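Local coordinates for protein chromatin structure-remodeling complex subunit RSC2 (Saccharomyces cerevisiae, PDB 4BB7) that forms part of the RSC chromatin-remodelling complex, which positions nucleosomes and regulates transcription, and contributes through this BAH domain to binding histone H3, at residues I25-G30 and G47-L52. Residues are numbered along the deposited sequence; the frame is centred on the assembly and turned at random.
Sequences ISYHVG and GQIFRL
In the BAH domain of Rsc2, the loop that leads from strand 25-27 to strand 32-35 meets the middle of strand 45-54 through Val29, Gly30, Gln48 and Ile49. Gly30 N donates to Ile49 O at 2.6 Å, nearly straight (171° at the hydrogen) and in the carbonyl plane. Gly30 is gripped a second time at its carbonyl: the extended side chain of Gln48 brings NE2 within 2.8 Å of Gly30 O, approaching from above the carbonyl plane while the oxygen stays close to the plane of the Gln48 amide. Val29 CA adds a C-H contact to Ile49 O, and its CG1, anti to the backbone N (chi1 180°), comes to 3.1 Å from Phe50 O. That carbonyl belongs to a classic beta bulge, where Phe50 and Arg51 both face Asn63 of strand 60-68. On the apolar side Ile49 CD1 lies 3.6 Å from Tyr27 CB, the two side chains crossing at about a right angle, and Leu52 CD1 is 4.3 Å from Val29 CG2. The pair of bonds on Gly30 therefore fixes the loop at both its N-H and its carbonyl, while the apolar side chains pack alongside.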
loop_
_atom_site.group_PDB
_atom_site.type_symbol
_atom_site.label_atom_id
_atom_site.label_comp_id
_atom_site.label_asym_id
_atom_site.label_seq_id
_atom_site.Cartn_x
_atom_site.Cartn_y
_atom_site.Cartn_z
ATOM N N ILE A 25 3.779 -23.874 5.683
ATOM C CA ILE A 25 2.907 -23.970 4.521
ATOM C C ILE A 25 3.333 -22.989 3.436
ATOM O O ILE A 25 3.559 -21.809 3.705
ATOM C CB ILE A 25 1.436 -23.730 4.898
ATOM C CG1 ILE A 25 0.898 -24.924 5.691
ATOM C CG2 ILE A 25 0.594 -23.485 3.647
ATOM C CD1 ILE A 25 -0.515 -24.738 6.206
ATOM N N SER A 26 3.445 -23.485 2.211
ATOM C CA SER A 26 3.869 -22.658 1.090
ATOM C C SER A 26 2.693 -21.939 0.433
ATOM O O SER A 26 1.665 -22.545 0.134
ATOM C CB SER A 26 4.618 -23.499 0.057
ATOM O OG SER A 26 5.811 -24.028 0.607
ATOM N N TYR A 27 2.859 -20.641 0.213
ATOM C CA TYR A 27 1.843 -19.830 -0.437
ATOM C C TYR A 27 2.411 -19.227 -1.717
ATOM O O TYR A 27 3.524 -18.706 -1.728
ATOM C CB TYR A 27 1.366 -18.722 0.504
ATOM C CG TYR A 27 0.667 -19.230 1.748
ATOM C CD1 TYR A 27 1.385 -19.536 2.900
ATOM C CD2 TYR A 27 -0.712 -19.402 1.773
ATOM C CE1 TYR A 27 0.749 -19.999 4.038
ATOM C CE2 TYR A 27 -1.354 -19.864 2.905
ATOM C CZ TYR A 27 -0.618 -20.161 4.034
ATOM O OH TYR A 27 -1.252 -20.621 5.160
ATOM N N HIS A 28 1.644 -19.307 -2.798
ATOM C CA HIS A 28 2.084 -18.774 -4.079
ATOM C C HIS A 28 1.019 -17.871 -4.679
ATOM O O HIS A 28 -0.146 -17.939 -4.301
ATOM C CB HIS A 28 2.391 -19.912 -5.048
ATOM C CG HIS A 28 3.433 -20.865 -4.554
ATOM N ND1 HIS A 28 3.156 -21.865 -3.646
ATOM C CD2 HIS A 28 4.751 -20.976 -4.845
ATOM C CE1 HIS A 28 4.258 -22.549 -3.398
ATOM N NE2 HIS A 28 5.240 -22.032 -4.114
ATOM N N VAL A 29 1.423 -17.027 -5.618
ATOM C CA VAL A 29 0.470 -16.171 -6.312
ATOM C C VAL A 29 -0.602 -17.029 -6.975
ATOM O O VAL A 29 -0.301 -18.059 -7.576
ATOM C CB VAL A 29 1.160 -15.285 -7.372
ATOM C CG1 VAL A 29 0.141 -14.408 -8.081
ATOM C CG2 VAL A 29 2.238 -14.435 -6.723
ATOM N N GLY A 30 -1.853 -16.604 -6.855
ATOM C CA GLY A 30 -2.961 -17.333 -7.439
ATOM C C GLY A 30 -3.575 -18.284 -6.434
ATOM O O GLY A 30 -4.572 -18.949 -6.722
ATOM N N GLY A 47 -9.231 -14.728 0.876
ATOM C CA GLY A 47 -8.552 -13.962 -0.152
ATOM C C GLY A 47 -7.728 -14.816 -1.097
ATOM O O GLY A 47 -7.481 -15.992 -0.835
ATOM N N GLN A 48 -7.316 -14.218 -2.210
ATOM C CA GLN A 48 -6.423 -14.880 -3.154
ATOM C C GLN A 48 -5.161 -14.045 -3.346
ATOM O O GLN A 48 -5.239 -12.836 -3.553
ATOM C CB GLN A 48 -7.117 -15.104 -4.499
ATOM C CG GLN A 48 -6.229 -15.785 -5.534
ATOM C CD GLN A 48 -6.950 -16.078 -6.836
ATOM O OE1 GLN A 48 -7.886 -15.377 -7.215
ATOM N NE2 GLN A 48 -6.512 -17.122 -7.527
ATOM N N ILE A 49 -4.001 -14.691 -3.282
ATOM C CA ILE A 49 -2.728 -13.985 -3.399
ATOM C C ILE A 49 -2.415 -13.502 -4.821
ATOM O O ILE A 49 -2.217 -14.303 -5.732
ATOM C CB ILE A 49 -1.571 -14.852 -2.890
ATOM C CG1 ILE A 49 -1.823 -15.250 -1.434
ATOM C CG2 ILE A 49 -0.251 -14.109 -3.028
ATOM C CD1 ILE A 49 -0.892 -16.324 -0.918
ATOM N N PHE A 50 -2.365 -12.187 -5.001
ATOM C CA PHE A 50 -2.058 -11.608 -6.308
ATOM C C PHE A 50 -0.572 -11.305 -6.500
ATOM O O PHE A 50 -0.077 -11.314 -7.627
ATOM C CB PHE A 50 -2.881 -10.342 -6.551
ATOM C CG PHE A 50 -4.215 -10.595 -7.186
ATOM C CD1 PHE A 50 -5.223 -11.245 -6.485
ATOM C CD2 PHE A 50 -4.470 -10.172 -8.482
ATOM C CE1 PHE A 50 -6.459 -11.475 -7.072
ATOM C CE2 PHE A 50 -5.700 -10.398 -9.073
ATOM C CZ PHE A 50 -6.696 -11.051 -8.366
ATOM N N ARG A 51 0.136 -11.019 -5.410
ATOM C CA ARG A 51 1.575 -10.790 -5.499
ATOM C C ARG A 51 2.260 -10.821 -4.134
ATOM O O ARG A 51 1.624 -10.612 -3.103
ATOM C CB ARG A 51 1.882 -9.475 -6.230
ATOM C CG ARG A 51 1.834 -8.245 -5.351
ATOM C CD ARG A 51 2.211 -6.991 -6.125
ATOM N NE ARG A 51 2.331 -5.828 -5.248
ATOM C CZ ARG A 51 1.329 -5.005 -4.954
ATOM N NH1 ARG A 51 0.123 -5.216 -5.472
ATOM N NH2 ARG A 51 1.530 -3.972 -4.141
ATOM N N LEU A 52 3.562 -11.092 -4.150
ATOM C CA LEU A 52 4.364 -11.179 -2.936
ATOM C C LEU A 52 5.663 -10.407 -3.130
ATOM O O LEU A 52 6.168 -10.304 -4.248
ATOM C CB LEU A 52 4.694 -12.641 -2.624
ATOM C CG LEU A 52 3.551 -13.648 -2.476
ATOM C CD1 LEU A 52 4.022 -15.046 -2.861
ATOM C CD2 LEU A 52 2.982 -13.635 -1.064
#